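Local structure of cytosol aminopeptidase (Coxiella burnetii, 3IJ3) at residues 310-315 with 329-334; 220-225 with 303-308. The protein probably removes N-terminal amino acids from peptides as a manganese-dependent metalloaminopeptidase of the M17 family. One frame throughout, in Å; residues are numbered along the deposited sequence.

Interaction 1: residues 310-315 with 329-334; sequences RSYRPG and TNTDAE. With LI (lithium ion), chain C.
Tyr-312 reaches across to the start of Asn-Thr-Asp-Ala-Glu, residues 330-334 of the M17 signature, and gives its phenol proton to the carbonyl of Thr-331. The distance from Tyr-312 OH to Thr-331 O is 2.8 Å. The bond bends to 113° at the oxygen, with the donor 32° out of the carbonyl plane. Asn-305 ND2 donates to the same carbonyl, so two side chains grip it, while the threonine hydroxyl OG1 bonds to Gly-257 O. CG of Tyr-312 sits between its backbone N and carbonyl carbon. The side chains of Tyr-312 and Thr-331 run past each other in opposite directions. The methyl CG2 of Thr-331 lies over one ring face, 4.1 Å above the plane and near its rim, while CB of Thr-331 approaches Tyr-312 CE2 at 3.7 Å. That methyl also packs obliquely on the proline ring, Thr-331 CG2 to Pro-314 CD being 3.7 Å. Beyond the hydroxyl stands Glu-334, whose CB is 3.3 Å from Tyr-312 OH; its carboxylate plane is perpendicular to the ring.

A type I turn from Asn-330 to Ala-333 shapes the signature loop, closed by Ala-333 N to Asn-330 O. Inside it, an Asx turn braces the backbone: Asp-332 N donates to Asn-330 OD1 from above the amide carbonyl plane. The turn leads directly into Glu-334. On the facing segment, Arg-313 turns from the loop toward Glu-182 of a second subunit, and Phe-254 of that subunit packs on Pro-314. Chi2 of -64° bends the Glu-334 side chain; its OE2 binds lithium at 1.9 Å, beside Asp-255, Asp-273 and a water whose oxygen is 1.9 Å from the ion.

Interaction 2: residues 220-225 with 303-308; sequences YAVGRA and VENAIG
The amide of Asn-305 turns its OD1 toward Val-222, meeting CG1 at 4.1 Å, while its ND2 donates to the metal ligand Asp-255. The Tyr-220 ring has Arg-224 CB over one face, near the rim, a contact within 220-225. Here the C-terminal end of helix 217-223 abuts the last residues of strand 295-305, a helix-on-sheet contact in the catalytic domain.

The side chains of Val-222 and Val-303 cross at about a right angle, CG1 of Val-222 lying 4.0 Å from CG2 of Val-303. Next to them, Gly-223 brings bare backbone to the strand: its CA makes a C-H...O contact with Glu-304 O, 3.4 Å long and 152° at the hydrogen. Farther on, Ala-225 CB and Ala-306 CB are 4.2 Å apart.

No direct hydrogen bond joins the segments; two waters link their backbones instead. One donates to Val-222 O and Glu-304 O, accepts from Ala-306 N, and takes a weak bond from Ala-225 N, so one water serves four backbone polar atoms between the buried segments. The other accepts from Glu-304 N at 3.0 Å and donates to Gly-223 O at 2.8 Å.

Overall arrangement
Both contacts are buried, with centres about 9 Å apart; interaction 1 supplies a metal ligand, while interaction 2 comes near the ion through Asn-305. Interaction 1 joins two loops by a direct phenol-carbonyl bond; interaction 2 joins helix to strand through apolar contacts and waters. They are stitched together by Ser-311 OG, 2.9 Å from Ala-306 O, and by Arg-310 O, 2.7 Å from Arg-224 NE, both probable hydrogen bonds. Both also reach the subunit interface: Arg-313 of interaction 1 pairs with Glu-304 of the second subunit, and Glu-304 of interaction 2 with Arg-313 of the third. Ile-307 packs on its counterparts in both neighbouring subunits, consistent with a threefold arrangement.

Interaction 1: residues 310-315 with 329-334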
loop_
_atom_site.group_PDB
_atom_site.type_symbol
_atom_site.label_atom_id
_atom_site.label_comp_id
_atom_site.label_asym_id
_atom_site.label_seq_id
_atom_site.Cartn_x
_atom_site.Cartn_y
_atom_site.Cartn_z
ATOM N N ARG A 310 -0.485 0.555 27.702
ATOM C CA ARG A 310 -1.749 1.131 28.221
ATOM C C ARG A 310 -2.638 1.836 27.185
ATOM O O ARG A 310 -3.694 2.398 27.544
ATOM C CB ARG A 310 -1.438 2.123 29.344
ATOM C CG ARG A 310 -0.735 1.504 30.532
ATOM C CD ARG A 310 -0.434 2.539 31.628
ATOM N NE ARG A 310 0.337 3.707 31.152
ATOM C CZ ARG A 310 1.671 3.822 31.151
ATOM N NH1 ARG A 310 2.458 2.846 31.599
ATOM N NH2 ARG A 310 2.226 4.938 30.699
ATOM N N SER A 311 -2.270 1.766 25.898
ATOM C CA SER A 311 -3.048 2.441 24.865
ATOM C C SER A 311 -4.548 2.093 24.819
ATOM O O SER A 311 -4.926 0.894 24.848
ATOM C CB SER A 311 -2.465 2.119 23.479
ATOM O OG SER A 311 -1.204 2.760 23.284
ATOM N N TYR A 312 -5.378 3.131 24.726
ATOM C CA TYR A 312 -6.820 2.951 24.522
ATOM C C TYR A 312 -6.971 2.315 23.113
ATOM O O TYR A 312 -6.135 2.511 22.213
ATOM C CB TYR A 312 -7.599 4.242 24.780
ATOM C CG TYR A 312 -7.679 5.285 23.691
ATOM C CD1 TYR A 312 -8.874 5.921 23.430
ATOM C CD2 TYR A 312 -6.565 5.679 22.931
ATOM C CE1 TYR A 312 -8.992 6.896 22.458
ATOM C CE2 TYR A 312 -6.677 6.658 21.938
ATOM C CZ TYR A 312 -7.895 7.274 21.709
ATOM O OH TYR A 312 -8.068 8.240 20.741
ATOM N N ARG A 313 -8.022 1.529 22.938
ATOM C CA ARG A 313 -8.139 0.689 21.778
ATOM C C ARG A 313 -9.366 0.893 20.918
ATOM O O ARG A 313 -10.397 1.366 21.393
ATOM C CB ARG A 313 -8.266 -0.766 22.271
ATOM C CG ARG A 313 -7.293 -1.184 23.364
ATOM C CD ARG A 313 -7.809 -2.437 24.103
ATOM N NE ARG A 313 -7.002 -2.794 25.270
ATOM C CZ ARG A 313 -7.131 -2.233 26.480
ATOM N NH1 ARG A 313 -8.056 -1.291 26.722
ATOM N NH2 ARG A 313 -6.336 -2.614 27.462
ATOM N N PRO A 314 -9.271 0.464 19.652
ATOM C CA PRO A 314 -10.462 0.447 18.795
ATOM C C PRO A 314 -11.497 -0.413 19.466
ATOM O O PRO A 314 -11.174 -1.502 19.949
ATOM C CB PRO A 314 -9.963 -0.206 17.512
ATOM C CG PRO A 314 -8.478 0.150 17.461
ATOM C CD PRO A 314 -8.020 0.219 18.914
ATOM N N GLY A 315 -12.731 0.074 19.538
ATOM C CA GLY A 315 -13.795 -0.668 20.176
ATOM C C GLY A 315 -13.972 -0.298 21.641
ATOM O O GLY A 315 -15.013 -0.597 22.230
ATOM N N THR A 329 -13.619 4.390 17.325
ATOM C CA THR A 329 -13.505 3.718 16.031
ATOM C C THR A 329 -12.211 4.102 15.306
ATOM O O THR A 329 -11.906 3.536 14.270
ATOM C CB THR A 329 -14.731 3.981 15.133
ATOM O OG1 THR A 329 -14.989 5.369 15.058
ATOM C CG2 THR A 329 -15.970 3.298 15.722
ATOM N N ASN A 330 -11.480 5.063 15.852
ATOM C CA ASN A 330 -10.185 5.496 15.291
ATOM C C ASN A 330 -9.423 6.125 16.430
ATOM O O ASN A 330 -9.808 7.197 16.914
ATOM C CB ASN A 330 -10.400 6.493 14.156
ATOM C CG ASN A 330 -9.102 6.974 13.525
ATOM O OD1 ASN A 330 -7.995 6.564 13.914
ATOM N ND2 ASN A 330 -9.236 7.854 12.527
ATOM N N THR A 331 -8.334 5.495 16.877
ATOM C CA THR A 331 -7.582 6.068 18.002
ATOM C C THR A 331 -6.853 7.366 17.610
ATOM O O THR A 331 -6.422 8.124 18.472
ATOM C CB THR A 331 -6.528 5.077 18.563
ATOM O OG1 THR A 331 -5.560 4.796 17.552
ATOM C CG2 THR A 331 -7.174 3.792 19.043
ATOM N N ASP A 332 -6.751 7.618 16.305
ATOM C CA ASP A 332 -6.067 8.794 15.760
ATOM C C ASP A 332 -7.062 9.985 15.603
ATOM O O ASP A 332 -6.676 11.038 15.122
ATOM C CB ASP A 332 -5.395 8.422 14.452
ATOM C CG ASP A 332 -4.435 9.503 13.924
ATOM O OD1 ASP A 332 -3.958 10.340 14.691
ATOM O OD2 ASP A 332 -4.147 9.479 12.717
ATOM N N ALA A 333 -8.329 9.817 15.984
ATOM C CA ALA A 333 -9.288 10.951 16.027
ATOM C C ALA A 333 -9.425 11.280 17.519
ATOM O O ALA A 333 -10.515 11.345 18.080
ATOM C CB ALA A 333 -10.661 10.578 15.393
ATOM N N GLU A 334 -8.287 11.486 18.171
ATOM C CA GLU A 334 -8.221 11.692 19.638
ATOM C C GLU A 334 -8.457 13.136 20.075
ATOM O O GLU A 334 -8.869 13.405 21.217
ATOM C CB GLU A 334 -6.828 11.259 20.173
ATOM C CG GLU A 334 -5.657 12.276 20.075
ATOM C CD GLU A 334 -5.268 12.655 18.662
ATOM O OE1 GLU A 334 -5.513 11.853 17.754
ATOM O OE2 GLU A 334 -4.722 13.773 18.460
HETATM LI LI LI C . -4.145 14.477 16.754
HETATM O O HOH W 1 -5.263 13.871 15.319
#

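Interaction 2: residues 220-225 with 303-308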
loop_
_atom_site.group_PDB
_atom_site.type_symbol
_atom_site.label_atom_id
_atom_site.label_comp_id
_atom_site.label_asym_id
_atom_site.label_seq_id
_atom_site.Cartn_x
_atom_site.Cartn_y
_atom_site.Cartn_z
ATOM N N TYR A 220 -8.184 11.630 30.098
ATOM C CA TYR A 220 -7.363 10.590 30.670
ATOM C C TYR A 220 -7.205 9.378 29.739
ATOM O O TYR A 220 -6.097 8.880 29.559
ATOM C CB TYR A 220 -7.908 10.141 32.018
ATOM C CG TYR A 220 -7.126 9.001 32.588
ATOM C CD1 TYR A 220 -5.894 9.226 33.169
ATOM C CD2 TYR A 220 -7.598 7.687 32.517
ATOM C CE1 TYR A 220 -5.127 8.161 33.680
ATOM C CE2 TYR A 220 -6.846 6.633 33.020
ATOM C CZ TYR A 220 -5.621 6.883 33.602
ATOM O OH TYR A 220 -4.865 5.841 34.080
ATOM N N ALA A 221 -8.298 8.913 29.150
ATOM C CA ALA A 221 -8.241 7.714 28.279
ATOM C C ALA A 221 -7.269 7.906 27.113
ATOM O O ALA A 221 -6.448 7.028 26.820
ATOM C CB ALA A 221 -9.657 7.336 27.770
ATOM N N VAL A 222 -7.326 9.069 26.483
ATOM C CA VAL A 222 -6.441 9.355 25.346
ATOM C C VAL A 222 -4.986 9.421 25.761
ATOM O O VAL A 222 -4.142 8.829 25.122
ATOM C CB VAL A 222 -6.859 10.647 24.606
ATOM C CG1 VAL A 222 -5.825 11.099 23.595
ATOM C CG2 VAL A 222 -8.205 10.453 23.924
ATOM N N GLY A 223 -4.695 10.117 26.849
ATOM C CA GLY A 223 -3.321 10.297 27.257
ATOM C C GLY A 223 -2.687 9.309 28.189
ATOM O O GLY A 223 -1.489 9.419 28.440
ATOM N N ARG A 224 -3.411 8.276 28.608
ATOM C CA ARG A 224 -2.885 7.400 29.647
ATOM C C ARG A 224 -1.699 6.533 29.256
ATOM O O ARG A 224 -0.975 6.095 30.138
ATOM C CB ARG A 224 -3.981 6.532 30.224
ATOM C CG ARG A 224 -4.391 5.490 29.298
ATOM C CD ARG A 224 -5.603 4.692 29.820
ATOM N NE ARG A 224 -5.671 3.488 29.024
ATOM C CZ ARG A 224 -6.777 2.845 28.668
ATOM N NH1 ARG A 224 -7.993 3.299 28.999
ATOM N NH2 ARG A 224 -6.660 1.765 27.903
ATOM N N ALA A 225 -1.492 6.298 27.952
ATOM C CA ALA A 225 -0.399 5.469 27.477
ATOM C C ALA A 225 0.929 6.184 27.423
ATOM O O ALA A 225 1.954 5.537 27.348
ATOM C CB ALA A 225 -0.725 4.893 26.071
ATOM N N VAL A 303 -2.065 16.301 26.484
ATOM C CA VAL A 303 -1.773 14.875 26.494
ATOM C C VAL A 303 -0.830 14.468 25.367
ATOM O O VAL A 303 -0.515 15.277 24.477
ATOM C CB VAL A 303 -3.089 14.092 26.188
ATOM C CG1 VAL A 303 -4.284 14.515 27.071
ATOM C CG2 VAL A 303 -3.513 14.234 24.693
ATOM N N GLU A 304 -0.311 13.240 25.451
ATOM C CA GLU A 304 0.404 12.634 24.330
ATOM C C GLU A 304 -0.473 11.465 23.910
ATOM O O GLU A 304 -1.016 10.768 24.773
ATOM C CB GLU A 304 1.822 12.109 24.681
ATOM C CG GLU A 304 2.577 11.472 23.433
ATOM C CD GLU A 304 4.096 11.197 23.651
ATOM O OE1 GLU A 304 4.626 11.642 24.697
ATOM O OE2 GLU A 304 4.761 10.539 22.772
ATOM N N ASN A 305 -0.653 11.268 22.604
ATOM C CA ASN A 305 -1.399 10.117 22.091
ATOM C C ASN A 305 -0.333 9.102 21.728
ATOM O O ASN A 305 0.209 9.122 20.633
ATOM C CB ASN A 305 -2.265 10.497 20.888
ATOM C CG ASN A 305 -3.235 9.393 20.475
ATOM O OD1 ASN A 305 -3.590 8.517 21.288
ATOM N ND2 ASN A 305 -3.686 9.440 19.207
ATOM N N ALA A 306 -0.047 8.208 22.659
ATOM C CA ALA A 306 1.051 7.278 22.510
ATOM C C ALA A 306 0.663 5.844 22.246
ATOM O O ALA A 306 -0.466 5.444 22.452
ATOM C CB ALA A 306 1.896 7.300 23.806
ATOM N N ILE A 307 1.670 5.087 21.823
ATOM C CA ILE A 307 1.548 3.655 21.594
ATOM C C ILE A 307 2.317 2.970 22.682
ATOM O O ILE A 307 3.502 3.252 22.921
ATOM C CB ILE A 307 2.098 3.224 20.246
ATOM C CG1 ILE A 307 1.198 3.757 19.145
ATOM C CG2 ILE A 307 2.159 1.691 20.167
ATOM C CD1 ILE A 307 1.745 3.562 17.763
ATOM N N GLY A 308 1.634 2.091 23.398
ATOM C CA GLY A 308 2.298 1.360 24.447
ATOM C C GLY A 308 1.325 0.416 25.136
ATOM O O GLY A 308 0.179 0.321 24.733
HETATM O O HOH W 2 -1.455 8.072 25.242
HETATM O O HOH W 3 -0.395 12.015 28.163
#